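Local coordinates for protein anaerobically-induced outer membrane porin OprE (Pseudomonas aeruginosa, PDB 4FRX) that probably forms an outer-membrane beta-barrel channel of the OprD porin family through which small solutes can pass, at residues Lys113-Glu118 / Ser150-Asp155; Asp280-Ser285 / Ile303-Ser308; Glu379-Ile384 / Ala405-Gly410; Phe400-Ala405 / Asp424-Ile429. All blocks are in the same frame, centred on the assembly; numbering follows the deposited sequence. Where two conformers were deposited one is given.

Interaction 1: Lys113-Glu118 / Ser150-Asp155; sequences KVSNTE and STDLKD
The carboxylate of D152 reaches over to the tight turn between strands 102-114 and 117-121 and collects four hydrogen bonds there, two on each oxygen. S115 OG meets D152 OD1 on its syn side at 2.8 Å, whereas N116 ND2 reaches the same oxygen at 3.2 Å from the opposite face, 46° out of the carboxylate plane. D152 OD2 takes the backbone N of N116 at 2.8 Å, a bond bent to 139°, and offers its anti lone pair to T117 OG1 at 2.8 Å. That threonine hydroxyl is fixed in turn by S150 OG, which donates to T117 OG1 at 2.8 Å; the two residues form an antiparallel non-hydrogen-bonded pair. S150 OG also accepts from the backbone N of D152 at 3.2 Å, an ST turn that sets the aspartate in place. Alongside, T151 N bonds to N116 O. Further out, V114 and T117 exchange both backbone hydrogen bonds, which closes a two-residue hairpin turn over S115 and N116. Donation thus runs from S150 through T117 to D152, and four donors around one surface carboxylate would probably stabilise its ionised form while tying the loop to the turn.

Interaction 2: Asp280-Ser285 / Ile303-Ser308; sequences DNRAFS and ILNGDS
With its CG swung opposite the backbone N (chi1 171°), D280 sends OD2 out to the backbone N of D307, 3.0 Å away. The bond is nearly straight, but the N-H arrives from above, 53° out of the carboxylate plane. S308 turns its OG back between its own N and carbonyl carbon, which lets OG accept from the backbone N of D280 at 3.0 Å. The reverse bond, S308 N to D280 O, is also 3.0 Å, so D280 is gripped through its N, its O and its carboxylate where regular pairing has ended. D280 OD2 and D307 OD2 lie 3.9 Å apart, a closeness of like charges that may raise the pKa of one of them. Between this clasp and the paired strands G306 takes a phi of 108°, a conformation accessible chiefly to glycine, and its CA makes a CA-H...O contact with D280 O at 3.2 Å. Beyond it, R282 pairs with N305 and F284 with I303 through two backbone bonds each, R282 N to N305 O measuring 2.8 Å. On the other face A283 CB packs on L304 CD2 at 3.5 Å. The contact belongs to the hairpin of strands 280-292 and 295-305. Strand 237-250 bonds to N281, A283 and S285 on one flank, while strand 340-349 follows on the other, its R340 bonding to N305 OD1.

Interaction 3: Glu379-Ile384 / Ala405-Gly410; sequences EWERDI and ASFRSG
A405 sets its methyl group against two acids of the facing strand, with CB 3.2 Å from D383 OD1 and also against E381 OE2. Those two acid oxygens, E381 OE2 and D383 OD1, are 2.6 Å apart, which suggests that one acid keeps a proton; backbone N-H groups of Q330, I331 and G332 serve the same pair of carboxylates. S406 exchanges both backbone bonds with R382, the one from R382 N to S406 O being 3.0 Å, while its OG turns to D424. F407 presents its ring edge to E379, CZ lying 3.6 Å from OE2 with the carboxylate plane turned 62° from the ring. These residues belong to the antiparallel hairpin of strands 377-389 and 399-409 in the barrel wall. A405, F407, E381 and D383 share the face touched by the 329-332 loop, probably the pore side. R408 pairs with W380 by two backbone bonds and folds its side chain over the indole: CB stands 4.0 Å from the centroid of the five-membered ring, a CH-pi contact 27° off the normal, and CG comes to 3.3 Å from CZ2 of W380. A bend at chi2 (-77°) then returns NH1 of R408 to F407 O at 3.0 Å, from above the carbonyl plane, and to a salt bridge with D424. S409 OG donates to the anti lone pair of E379 OE2 at 2.9 Å, an oxygen that R336 grips as well.

Interaction 4: Phe400-Ala405 / Asp424-Ile429; sequences FTWKNA and DENRLI
F400 leans its CA on I429 O in a CA-H...O contact, and the next residue, T401, bonds through its N to that same oxygen at 2.8 Å. A water bridges the two residues again, 2.8 Å from T401 OG1 and donating to I429 O at 2.9 Å. W402 extends opposite its backbone N, laying the indole beside N426 with ring and amide planes 22° apart; its NE1 donates within the ring plane to N426 OD1 at 3.0 Å, the N-H pointing almost straight at the oxygen. On the same ring, CD1 of W402 touches L428 CD2 at 3.6 Å. K403 exchanges backbone bonds with R427, while its NZ runs off to S385. N404 supplies the second donor to N426: ND2 approaches OD1 at 2.8 Å from 47° above the carbonyl plane, on the face opposite to that used by the tryptophan. A405 completes the ladder by pairing with E425, whose OE2 takes NE of R427 at 2.9 Å and also NH2 of R427, a side-on salt bridge on a single oxygen; Q330 donates to it as well. K403, E425 and R427 put charge on one face; W402 and L428 put apolar groups on the other, beside N404 and N426, consistent with a membrane-facing surface. Two donors hold the N426 carbonyl there, and N426 ND2 bonds to N25, so the amide's orientation is fixed from both ends.

How the interactions relate
Interactions 3 and 4 form one continuous patch, their centres 14 Å apart. They share A405 on strand 399-409, which has strand 377-389 on one flank and strand 423-434 on the other. The R408 to D424 salt bridge, with R408 NH1 2.9 Å from D424 OD1, ties the two together. I384 also packs on W402, I384 CD1 lying 3.8 Å from W402 CE3. Interaction 2 lies farther along the barrel wall, its nearest atoms about 8 Å from interaction 3. Interaction 1 is remote from them all, about 21 Å from interaction 2 by nearest atoms and across the chain's centre from interactions 3 and 4. The side chain of F284 in interaction 2 is about 4 Å from a bound C8E detergent. In interaction 4 the side chain of W402 is about 5 Å from a bound C8E.

Interaction 1: Lys113-Glu118 / Ser150-Asp155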
loop_
_atom_site.group_PDB
_atom_site.type_symbol
_atom_site.label_atom_id
_atom_site.label_comp_id
_atom_site.label_asym_id
_atom_site.label_seq_id
_atom_site.Cartn_x
_atom_site.Cartn_y
_atom_site.Cartn_z
ATOM N N LYS A 113 10.442 -2.168 24.423
ATOM C CA LYS A 113 11.438 -1.270 23.866
ATOM C C LYS A 113 12.665 -1.178 24.748
ATOM O O LYS A 113 12.548 -1.125 25.967
ATOM C CB LYS A 113 10.830 0.116 23.664
ATOM C CG LYS A 113 11.720 1.113 22.926
ATOM C CD LYS A 113 10.833 2.198 22.327
ATOM C CE LYS A 113 11.644 3.311 21.689
ATOM N NZ LYS A 113 10.748 4.405 21.192
ATOM N N VAL A 114 13.832 -1.195 24.111
ATOM C CA VAL A 114 15.094 -0.901 24.765
ATOM C C VAL A 114 15.783 0.159 23.919
ATOM O O VAL A 114 16.029 -0.051 22.721
ATOM C CB VAL A 114 16.004 -2.125 24.832
ATOM C CG1 VAL A 114 17.259 -1.798 25.652
ATOM C CG2 VAL A 114 15.262 -3.323 25.420
ATOM N N SER A 115 16.074 1.299 24.540
ATOM C CA SER A 115 16.678 2.434 23.848
ATOM C C SER A 115 15.794 2.873 22.674
ATOM O O SER A 115 14.667 3.320 22.881
ATOM C CB SER A 115 18.109 2.108 23.400
ATOM O OG SER A 115 18.824 3.289 23.077
ATOM N N ASN A 116 16.300 2.735 21.450
ATOM C CA ASN A 116 15.530 3.082 20.255
ATOM C C ASN A 116 15.229 1.861 19.396
ATOM O O ASN A 116 15.152 1.953 18.170
ATOM C CB ASN A 116 16.266 4.137 19.422
ATOM C CG ASN A 116 16.395 5.456 20.150
ATOM O OD1 ASN A 116 15.415 6.181 20.319
ATOM N ND2 ASN A 116 17.603 5.773 20.586
ATOM N N THR A 117 15.067 0.725 20.061
ATOM C CA THR A 117 14.764 -0.536 19.411
ATOM C C THR A 117 13.469 -1.087 19.975
ATOM O O THR A 117 13.391 -1.408 21.160
ATOM C CB THR A 117 15.873 -1.556 19.657
ATOM O OG1 THR A 117 17.105 -1.063 19.097
ATOM C CG2 THR A 117 15.519 -2.899 19.025
ATOM N N GLU A 118 12.452 -1.194 19.127
ATOM C CA GLU A 118 11.125 -1.603 19.584
ATOM C C GLU A 118 10.687 -2.922 18.953
ATOM O O GLU A 118 10.868 -3.129 17.754
ATOM C CB GLU A 118 10.109 -0.492 19.292
ATOM C CG GLU A 118 8.711 -0.759 19.828
ATOM C CD GLU A 118 7.736 0.337 19.425
ATOM O OE1 GLU A 118 8.178 1.317 18.792
ATOM O OE2 GLU A 118 6.529 0.213 19.720
ATOM N N SER A 150 14.599 -0.503 14.649
ATOM C CA SER A 150 15.637 0.144 15.439
ATOM C C SER A 150 16.233 1.372 14.754
ATOM O O SER A 150 16.488 1.354 13.558
ATOM C CB SER A 150 16.744 -0.870 15.751
ATOM O OG SER A 150 17.814 -0.268 16.462
ATOM N N THR A 151 16.450 2.438 15.519
ATOM C CA THR A 151 17.195 3.589 15.020
ATOM C C THR A 151 18.474 3.808 15.833
ATOM O O THR A 151 19.131 4.836 15.706
ATOM C CB THR A 151 16.335 4.877 14.973
ATOM O OG1 THR A 151 15.790 5.157 16.271
ATOM C CG2 THR A 151 15.193 4.713 13.980
ATOM N N ASP A 152 18.830 2.812 16.639
ATOM C CA ASP A 152 20.031 2.856 17.476
ATOM C C ASP A 152 21.342 2.801 16.685
ATOM O O ASP A 152 22.373 3.269 17.168
ATOM C CB ASP A 152 20.003 1.739 18.530
ATOM C CG ASP A 152 19.168 2.107 19.755
ATOM O OD1 ASP A 152 19.415 3.183 20.349
ATOM O OD2 ASP A 152 18.260 1.323 20.119
ATOM N N LEU A 153 21.313 2.213 15.490
ATOM C CA LEU A 153 22.468 2.268 14.594
ATOM C C LEU A 153 22.409 3.577 13.809
ATOM O O LEU A 153 21.493 3.780 13.010
ATOM C CB LEU A 153 22.493 1.074 13.642
ATOM C CG LEU A 153 23.729 0.993 12.740
ATOM C CD1 LEU A 153 24.996 0.906 13.581
ATOM C CD2 LEU A 153 23.639 -0.189 11.794
ATOM N N LYS A 154 23.383 4.457 14.044
ATOM C CA LYS A 154 23.340 5.835 13.542
ATOM C C LYS A 154 23.116 5.950 12.027
ATOM O O LYS A 154 23.757 5.257 11.248
ATOM C CB LYS A 154 24.611 6.603 13.941
ATOM C CG LYS A 154 24.591 8.083 13.539
ATOM C CD LYS A 154 25.879 8.798 13.907
ATOM N N ASP A 155 22.206 6.842 11.646
ATOM C CA ASP A 155 21.819 7.075 10.254
ATOM C C ASP A 155 21.073 5.916 9.561
ATOM O O ASP A 155 20.725 6.037 8.390
ATOM C CB ASP A 155 23.008 7.527 9.406
ATOM C CG ASP A 155 23.576 8.859 9.867
ATOM O OD1 ASP A 155 22.785 9.785 10.149
ATOM O OD2 ASP A 155 24.814 8.971 9.950
#

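Interaction 2: Asp280-Ser285 / Ile303-Ser308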
loop_
_atom_site.group_PDB
_atom_site.type_symbol
_atom_site.label_atom_id
_atom_site.label_comp_id
_atom_site.label_asym_id
_atom_site.label_seq_id
_atom_site.Cartn_x
_atom_site.Cartn_y
_atom_site.Cartn_z
ATOM N N ASP A 280 8.899 -14.870 -11.350
ATOM C CA ASP A 280 10.024 -14.587 -12.233
ATOM C C ASP A 280 9.809 -13.175 -12.762
ATOM O O ASP A 280 9.305 -12.989 -13.862
ATOM C CB ASP A 280 10.046 -15.587 -13.406
ATOM C CG ASP A 280 11.070 -15.229 -14.484
ATOM O OD1 ASP A 280 12.187 -14.813 -14.128
ATOM O OD2 ASP A 280 10.754 -15.372 -15.691
ATOM N N ASN A 281 10.192 -12.173 -11.971
ATOM C CA ASN A 281 9.970 -10.782 -12.336
ATOM C C ASN A 281 11.120 -9.872 -11.886
ATOM O O ASN A 281 11.618 -9.975 -10.762
ATOM C CB ASN A 281 8.637 -10.288 -11.745
ATOM C CG ASN A 281 8.298 -8.853 -12.149
ATOM O OD1 ASN A 281 7.567 -8.625 -13.107
ATOM N ND2 ASN A 281 8.815 -7.889 -11.407
ATOM N N ARG A 282 11.567 -9.027 -12.802
ATOM C CA ARG A 282 12.520 -7.973 -12.492
ATOM C C ARG A 282 11.864 -6.640 -12.836
ATOM O O ARG A 282 11.370 -6.458 -13.938
ATOM C CB ARG A 282 13.831 -8.172 -13.273
ATOM C CG ARG A 282 14.579 -9.454 -12.903
ATOM C CD ARG A 282 15.848 -9.663 -13.729
ATOM N NE ARG A 282 15.589 -9.904 -15.150
ATOM C CZ ARG A 282 15.690 -8.970 -16.093
ATOM N NH1 ARG A 282 16.040 -7.732 -15.774
ATOM N NH2 ARG A 282 15.442 -9.273 -17.355
ATOM N N ALA A 283 11.830 -5.715 -11.874
ATOM C CA ALA A 283 11.178 -4.420 -12.080
ATOM C C ALA A 283 12.221 -3.322 -11.854
ATOM O O ALA A 283 13.006 -3.414 -10.929
ATOM C CB ALA A 283 10.064 -4.256 -11.092
ATOM N N PHE A 284 12.251 -2.305 -12.701
ATOM C CA PHE A 284 13.181 -1.188 -12.533
ATOM C C PHE A 284 12.443 0.104 -12.848
ATOM O O PHE A 284 11.719 0.165 -13.826
ATOM C CB PHE A 284 14.386 -1.320 -13.475
ATOM C CG PHE A 284 15.307 -0.124 -13.446
ATOM C CD1 PHE A 284 16.214 0.043 -12.407
ATOM C CD2 PHE A 284 15.257 0.838 -14.443
ATOM C CE1 PHE A 284 17.059 1.144 -12.367
ATOM C CE2 PHE A 284 16.097 1.943 -14.407
ATOM C CZ PHE A 284 16.999 2.091 -13.368
ATOM N N SER A 285 12.619 1.132 -12.030
ATOM C CA SER A 285 11.957 2.389 -12.339
ATOM C C SER A 285 12.783 3.602 -11.946
ATOM O O SER A 285 13.616 3.530 -11.043
ATOM C CB SER A 285 10.596 2.463 -11.667
ATOM O OG SER A 285 10.752 2.574 -10.268
ATOM N N ILE A 303 10.043 -0.560 -16.052
ATOM C CA ILE A 303 10.180 -1.710 -16.924
ATOM C C ILE A 303 10.032 -2.999 -16.117
ATOM O O ILE A 303 10.748 -3.199 -15.142
ATOM C CB ILE A 303 11.567 -1.702 -17.595
ATOM C CG1 ILE A 303 11.728 -0.434 -18.441
ATOM C CG2 ILE A 303 11.784 -2.987 -18.413
ATOM C CD1 ILE A 303 13.145 -0.230 -18.952
ATOM N N LEU A 304 9.107 -3.869 -16.528
ATOM C CA LEU A 304 8.960 -5.192 -15.925
ATOM C C LEU A 304 9.418 -6.245 -16.904
ATOM O O LEU A 304 8.900 -6.316 -18.015
ATOM C CB LEU A 304 7.494 -5.490 -15.618
ATOM C CG LEU A 304 6.759 -4.482 -14.748
ATOM C CD1 LEU A 304 5.465 -5.115 -14.224
ATOM C CD2 LEU A 304 7.642 -4.052 -13.614
ATOM N N ASN A 305 10.362 -7.080 -16.488
ATOM C CA ASN A 305 10.826 -8.197 -17.325
ATOM C C ASN A 305 10.630 -9.504 -16.582
ATOM O O ASN A 305 10.565 -9.515 -15.344
ATOM C CB ASN A 305 12.306 -8.025 -17.682
ATOM C CG ASN A 305 12.536 -6.944 -18.725
ATOM O OD1 ASN A 305 11.728 -6.762 -19.631
ATOM N ND2 ASN A 305 13.655 -6.244 -18.617
ATOM N N GLY A 306 10.534 -10.604 -17.325
ATOM C CA GLY A 306 10.262 -11.908 -16.732
ATOM C C GLY A 306 8.849 -12.383 -17.054
ATOM O O GLY A 306 8.003 -11.603 -17.508
ATOM N N ASP A 307 8.583 -13.657 -16.790
ATOM C CA ASP A 307 7.293 -14.256 -17.110
ATOM C C ASP A 307 6.169 -13.980 -16.112
ATOM O O ASP A 307 5.007 -14.197 -16.430
ATOM C CB ASP A 307 7.422 -15.776 -17.221
ATOM C CG ASP A 307 8.273 -16.209 -18.386
ATOM O OD1 ASP A 307 8.431 -15.414 -19.340
ATOM O OD2 ASP A 307 8.778 -17.354 -18.340
ATOM N N SER A 308 6.493 -13.559 -14.894
ATOM C CA SER A 308 5.425 -13.365 -13.906
ATOM C C SER A 308 5.129 -11.888 -13.719
ATOM O O SER A 308 5.985 -11.033 -13.988
ATOM C CB SER A 308 5.788 -13.996 -12.561
ATOM O OG SER A 308 6.543 -13.088 -11.766
#

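Interaction 3: Glu379-Ile384 / Ala405-Gly410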
loop_
_atom_site.group_PDB
_atom_site.type_symbol
_atom_site.label_atom_id
_atom_site.label_comp_id
_atom_site.label_asym_id
_atom_site.label_seq_id
_atom_site.Cartn_x
_atom_site.Cartn_y
_atom_site.Cartn_z
ATOM N N GLU A 379 -2.550 -0.386 -22.026
ATOM C CA GLU A 379 -3.553 0.168 -21.127
ATOM C C GLU A 379 -3.085 1.549 -20.670
ATOM O O GLU A 379 -1.892 1.862 -20.730
ATOM C CB GLU A 379 -3.784 -0.743 -19.912
ATOM C CG GLU A 379 -2.558 -0.922 -19.017
ATOM C CD GLU A 379 -2.727 -2.023 -17.984
ATOM O OE1 GLU A 379 -1.815 -2.204 -17.152
ATOM O OE2 GLU A 379 -3.755 -2.735 -18.012
ATOM N N TRP A 380 -4.019 2.370 -20.218
ATOM C CA TRP A 380 -3.658 3.687 -19.726
ATOM C C TRP A 380 -4.595 4.119 -18.626
ATOM O O TRP A 380 -5.714 3.630 -18.532
ATOM C CB TRP A 380 -3.627 4.725 -20.860
ATOM C CG TRP A 380 -4.940 4.981 -21.561
ATOM C CD1 TRP A 380 -5.359 4.436 -22.743
ATOM C CD2 TRP A 380 -5.980 5.875 -21.142
ATOM N NE1 TRP A 380 -6.597 4.926 -23.076
ATOM C CE2 TRP A 380 -7.003 5.809 -22.109
ATOM C CE3 TRP A 380 -6.155 6.709 -20.029
ATOM C CZ2 TRP A 380 -8.175 6.558 -22.010
ATOM C CZ3 TRP A 380 -7.325 7.449 -19.929
ATOM C CH2 TRP A 380 -8.318 7.364 -20.913
ATOM N N GLU A 381 -4.108 5.010 -17.766
ATOM C CA GLU A 381 -4.925 5.550 -16.693
ATOM C C GLU A 381 -4.640 7.039 -16.495
ATOM O O GLU A 381 -3.497 7.488 -16.603
ATOM C CB GLU A 381 -4.704 4.772 -15.373
ATOM C CG GLU A 381 -5.547 5.324 -14.184
ATOM C CD GLU A 381 -5.670 4.361 -12.995
ATOM O OE1 GLU A 381 -5.505 3.136 -13.165
ATOM O OE2 GLU A 381 -5.942 4.834 -11.874
ATOM N N ARG A 382 -5.685 7.806 -16.222
ATOM C CA ARG A 382 -5.511 9.198 -15.830
ATOM C C ARG A 382 -6.205 9.399 -14.492
ATOM O O ARG A 382 -7.411 9.125 -14.369
ATOM C CB ARG A 382 -6.119 10.142 -16.888
ATOM C CG ARG A 382 -6.036 11.634 -16.531
ATOM C CD ARG A 382 -6.540 12.517 -17.694
ATOM N NE ARG A 382 -5.873 12.216 -18.952
ATOM C CZ ARG A 382 -6.501 11.553 -19.922
ATOM N NH1 ARG A 382 -7.766 11.160 -19.730
ATOM N NH2 ARG A 382 -5.911 11.264 -21.077
ATOM N N ASP A 383 -5.447 9.847 -13.491
ATOM C CA ASP A 383 -6.003 10.128 -12.168
ATOM C C ASP A 383 -5.922 11.615 -11.887
ATOM O O ASP A 383 -5.017 12.285 -12.356
ATOM C CB ASP A 383 -5.206 9.445 -11.046
ATOM C CG ASP A 383 -5.319 7.945 -11.059
ATOM O OD1 ASP A 383 -6.078 7.413 -11.878
ATOM O OD2 ASP A 383 -4.638 7.299 -10.232
ATOM N N ILE A 384 -6.868 12.111 -11.101
ATOM C CA ILE A 384 -6.752 13.434 -10.498
ATOM C C ILE A 384 -7.111 13.324 -9.026
ATOM O O ILE A 384 -7.907 12.465 -8.615
ATOM C CB ILE A 384 -7.658 14.493 -11.187
ATOM C CG1 ILE A 384 -9.136 14.115 -11.072
ATOM C CG2 ILE A 384 -7.271 14.677 -12.656
ATOM C CD1 ILE A 384 -9.851 14.767 -9.902
ATOM N N ALA A 405 -10.612 8.637 -11.412
ATOM C CA ALA A 405 -9.746 7.852 -12.277
ATOM C C ALA A 405 -10.481 7.363 -13.525
ATOM O O ALA A 405 -11.653 6.987 -13.455
ATOM C CB ALA A 405 -9.154 6.644 -11.490
ATOM N N SER A 406 -9.788 7.379 -14.662
ATOM C CA SER A 406 -10.271 6.719 -15.875
ATOM C C SER A 406 -9.224 5.704 -16.286
ATOM O O SER A 406 -8.053 6.049 -16.403
ATOM C CB SER A 406 -10.475 7.715 -17.020
ATOM O OG SER A 406 -11.606 8.523 -16.806
ATOM N N PHE A 407 -9.665 4.471 -16.518
ATOM C CA PHE A 407 -8.792 3.346 -16.803
ATOM C C PHE A 407 -9.336 2.612 -18.022
ATOM O O PHE A 407 -10.521 2.275 -18.092
ATOM C CB PHE A 407 -8.714 2.415 -15.586
ATOM C CG PHE A 407 -7.934 1.155 -15.840
ATOM C CD1 PHE A 407 -6.554 1.159 -15.797
ATOM C CD2 PHE A 407 -8.589 -0.031 -16.153
ATOM C CE1 PHE A 407 -5.825 -0.007 -16.050
ATOM C CE2 PHE A 407 -7.873 -1.192 -16.400
ATOM C CZ PHE A 407 -6.486 -1.177 -16.345
ATOM N N ARG A 408 -8.472 2.400 -19.008
ATOM C CA ARG A 408 -8.867 1.680 -20.206
ATOM C C ARG A 408 -7.808 0.634 -20.504
ATOM O O ARG A 408 -6.605 0.947 -20.541
ATOM C CB ARG A 408 -8.979 2.639 -21.389
ATOM C CG ARG A 408 -9.856 3.850 -21.129
ATOM C CD ARG A 408 -11.322 3.513 -21.199
ATOM N NE ARG A 408 -12.148 4.713 -21.076
ATOM C CZ ARG A 408 -12.657 5.155 -19.931
ATOM N NH1 ARG A 408 -12.432 4.491 -18.802
ATOM N NH2 ARG A 408 -13.402 6.256 -19.917
ATOM N N SER A 409 -8.253 -0.596 -20.732
ATOM C CA SER A 409 -7.343 -1.726 -20.894
ATOM C C SER A 409 -7.800 -2.683 -21.992
ATOM O O SER A 409 -8.891 -2.539 -22.533
ATOM C CB SER A 409 -7.215 -2.478 -19.569
ATOM O OG SER A 409 -6.145 -3.407 -19.602
ATOM N N GLY A 410 -6.952 -3.652 -22.328
ATOM C CA GLY A 410 -7.290 -4.649 -23.334
ATOM C C GLY A 410 -6.993 -4.225 -24.762
ATOM O O GLY A 410 -6.207 -3.305 -25.002
#

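Interaction 4: Phe400-Ala405 / Asp424-Ile429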
loop_
_atom_site.group_PDB
_atom_site.type_symbol
_atom_site.label_atom_id
_atom_site.label_comp_id
_atom_site.label_asym_id
_atom_site.label_seq_id
_atom_site.Cartn_x
_atom_site.Cartn_y
_atom_site.Cartn_z
ATOM N N PHE A 400 -11.318 17.611 2.782
ATOM C CA PHE A 400 -12.210 17.155 1.723
ATOM C C PHE A 400 -11.386 16.709 0.531
ATOM O O PHE A 400 -10.531 17.458 0.063
ATOM C CB PHE A 400 -13.133 18.290 1.287
ATOM C CG PHE A 400 -14.000 18.813 2.383
ATOM C CD1 PHE A 400 -13.511 19.735 3.291
ATOM C CD2 PHE A 400 -15.308 18.377 2.511
ATOM C CE1 PHE A 400 -14.314 20.223 4.310
ATOM C CE2 PHE A 400 -16.109 18.856 3.522
ATOM C CZ PHE A 400 -15.611 19.785 4.422
ATOM N N THR A 401 -11.643 15.503 0.025
ATOM C CA THR A 401 -10.853 14.975 -1.096
ATOM C C THR A 401 -11.717 14.358 -2.197
ATOM O O THR A 401 -12.583 13.545 -1.917
ATOM C CB THR A 401 -9.840 13.917 -0.607
ATOM O OG1 THR A 401 -8.969 14.514 0.351
ATOM C CG2 THR A 401 -9.010 13.380 -1.772
ATOM N N TRP A 402 -11.482 14.770 -3.439
ATOM C CA TRP A 402 -12.110 14.141 -4.595
ATOM C C TRP A 402 -11.034 13.462 -5.419
ATOM O O TRP A 402 -10.080 14.112 -5.855
ATOM C CB TRP A 402 -12.813 15.191 -5.462
ATOM C CG TRP A 402 -13.313 14.659 -6.781
ATOM C CD1 TRP A 402 -13.895 13.440 -7.019
ATOM C CD2 TRP A 402 -13.270 15.332 -8.045
ATOM N NE1 TRP A 402 -14.217 13.318 -8.355
ATOM C CE2 TRP A 402 -13.839 14.464 -9.004
ATOM C CE3 TRP A 402 -12.803 16.584 -8.459
ATOM C CZ2 TRP A 402 -13.963 14.816 -10.350
ATOM C CZ3 TRP A 402 -12.929 16.926 -9.802
ATOM C CH2 TRP A 402 -13.504 16.049 -10.722
ATOM N N LYS A 403 -11.174 12.156 -5.631
ATOM C CA LYS A 403 -10.258 11.443 -6.520
ATOM C C LYS A 403 -11.057 10.904 -7.692
ATOM O O LYS A 403 -12.086 10.270 -7.488
ATOM C CB LYS A 403 -9.566 10.279 -5.787
ATOM C CG LYS A 403 -8.677 10.709 -4.605
ATOM C CD LYS A 403 -7.999 9.493 -3.973
ATOM C CE LYS A 403 -7.095 9.900 -2.823
ATOM N NZ LYS A 403 -6.104 10.944 -3.204
ATOM N N ASN A 404 -10.594 11.155 -8.916
ATOM C CA ASN A 404 -11.236 10.575 -10.087
ATOM C C ASN A 404 -10.217 9.805 -10.916
ATOM O O ASN A 404 -9.092 10.268 -11.106
ATOM C CB ASN A 404 -11.874 11.676 -10.940
ATOM C CG ASN A 404 -12.400 11.161 -12.256
ATOM O OD1 ASN A 404 -11.701 11.167 -13.267
ATOM N ND2 ASN A 404 -13.647 10.706 -12.252
ATOM N N ALA A 405 -10.612 8.637 -11.412
ATOM C CA ALA A 405 -9.746 7.852 -12.277
ATOM C C ALA A 405 -10.481 7.363 -13.525
ATOM O O ALA A 405 -11.653 6.987 -13.455
ATOM C CB ALA A 405 -9.154 6.644 -11.490
ATOM N N ASP A 424 -14.328 3.674 -14.767
ATOM C CA ASP A 424 -14.209 5.031 -14.246
ATOM C C ASP A 424 -14.601 4.974 -12.779
ATOM O O ASP A 424 -15.533 4.252 -12.407
ATOM C CB ASP A 424 -15.140 6.003 -14.976
ATOM C CG ASP A 424 -14.684 6.309 -16.391
ATOM O OD1 ASP A 424 -13.471 6.217 -16.670
ATOM O OD2 ASP A 424 -15.544 6.649 -17.233
ATOM N N GLU A 425 -13.904 5.740 -11.947
ATOM C CA GLU A 425 -14.119 5.675 -10.509
ATOM C C GLU A 425 -14.029 7.061 -9.893
ATOM O O GLU A 425 -13.146 7.853 -10.238
ATOM C CB GLU A 425 -13.089 4.723 -9.881
ATOM C CG GLU A 425 -13.228 4.492 -8.394
ATOM C CD GLU A 425 -12.096 3.638 -7.837
ATOM O OE1 GLU A 425 -12.058 2.425 -8.134
ATOM O OE2 GLU A 425 -11.238 4.180 -7.110
ATOM N N ASN A 426 -14.961 7.361 -8.992
ATOM C CA ASN A 426 -14.893 8.567 -8.184
ATOM C C ASN A 426 -14.850 8.189 -6.725
ATOM O O ASN A 426 -15.598 7.308 -6.294
ATOM C CB ASN A 426 -16.109 9.471 -8.416
ATOM C CG ASN A 426 -16.065 10.163 -9.763
ATOM O OD1 ASN A 426 -15.255 11.065 -9.980
ATOM N ND2 ASN A 426 -16.930 9.735 -10.683
ATOM N N ARG A 427 -13.971 8.848 -5.976
ATOM C CA ARG A 427 -14.027 8.792 -4.523
ATOM C C ARG A 427 -14.243 10.190 -3.955
ATOM O O ARG A 427 -13.682 11.178 -4.436
ATOM C CB ARG A 427 -12.754 8.195 -3.936
ATOM C CG ARG A 427 -12.412 6.828 -4.455
ATOM C CD ARG A 427 -11.135 6.331 -3.792
ATOM N NE ARG A 427 -10.519 5.253 -4.555
ATOM C CZ ARG A 427 -9.338 4.721 -4.263
ATOM N NH1 ARG A 427 -8.650 5.169 -3.224
ATOM N NH2 ARG A 427 -8.843 3.748 -5.014
ATOM N N LEU A 428 -15.076 10.260 -2.926
ATOM C CA LEU A 428 -15.249 11.481 -2.163
ATOM C C LEU A 428 -14.975 11.136 -0.716
ATOM O O LEU A 428 -15.615 10.239 -0.153
ATOM C CB LEU A 428 -16.677 12.006 -2.323
ATOM C CG LEU A 428 -16.991 12.420 -3.762
ATOM C CD1 LEU A 428 -18.453 12.819 -3.927
ATOM C CD2 LEU A 428 -16.075 13.572 -4.174
ATOM N N ILE A 429 -14.008 11.829 -0.123
ATOM C CA ILE A 429 -13.593 11.516 1.229
ATOM C C ILE A 429 -13.572 12.770 2.094
ATOM O O ILE A 429 -12.917 13.761 1.759
ATOM C CB ILE A 429 -12.184 10.836 1.285
ATOM C CG1 ILE A 429 -12.066 9.688 0.275
ATOM C CG2 ILE A 429 -11.883 10.349 2.704
ATOM C CD1 ILE A 429 -11.226 10.025 -0.951
HETATM O O HOH W 1 -10.225 13.887 2.814
#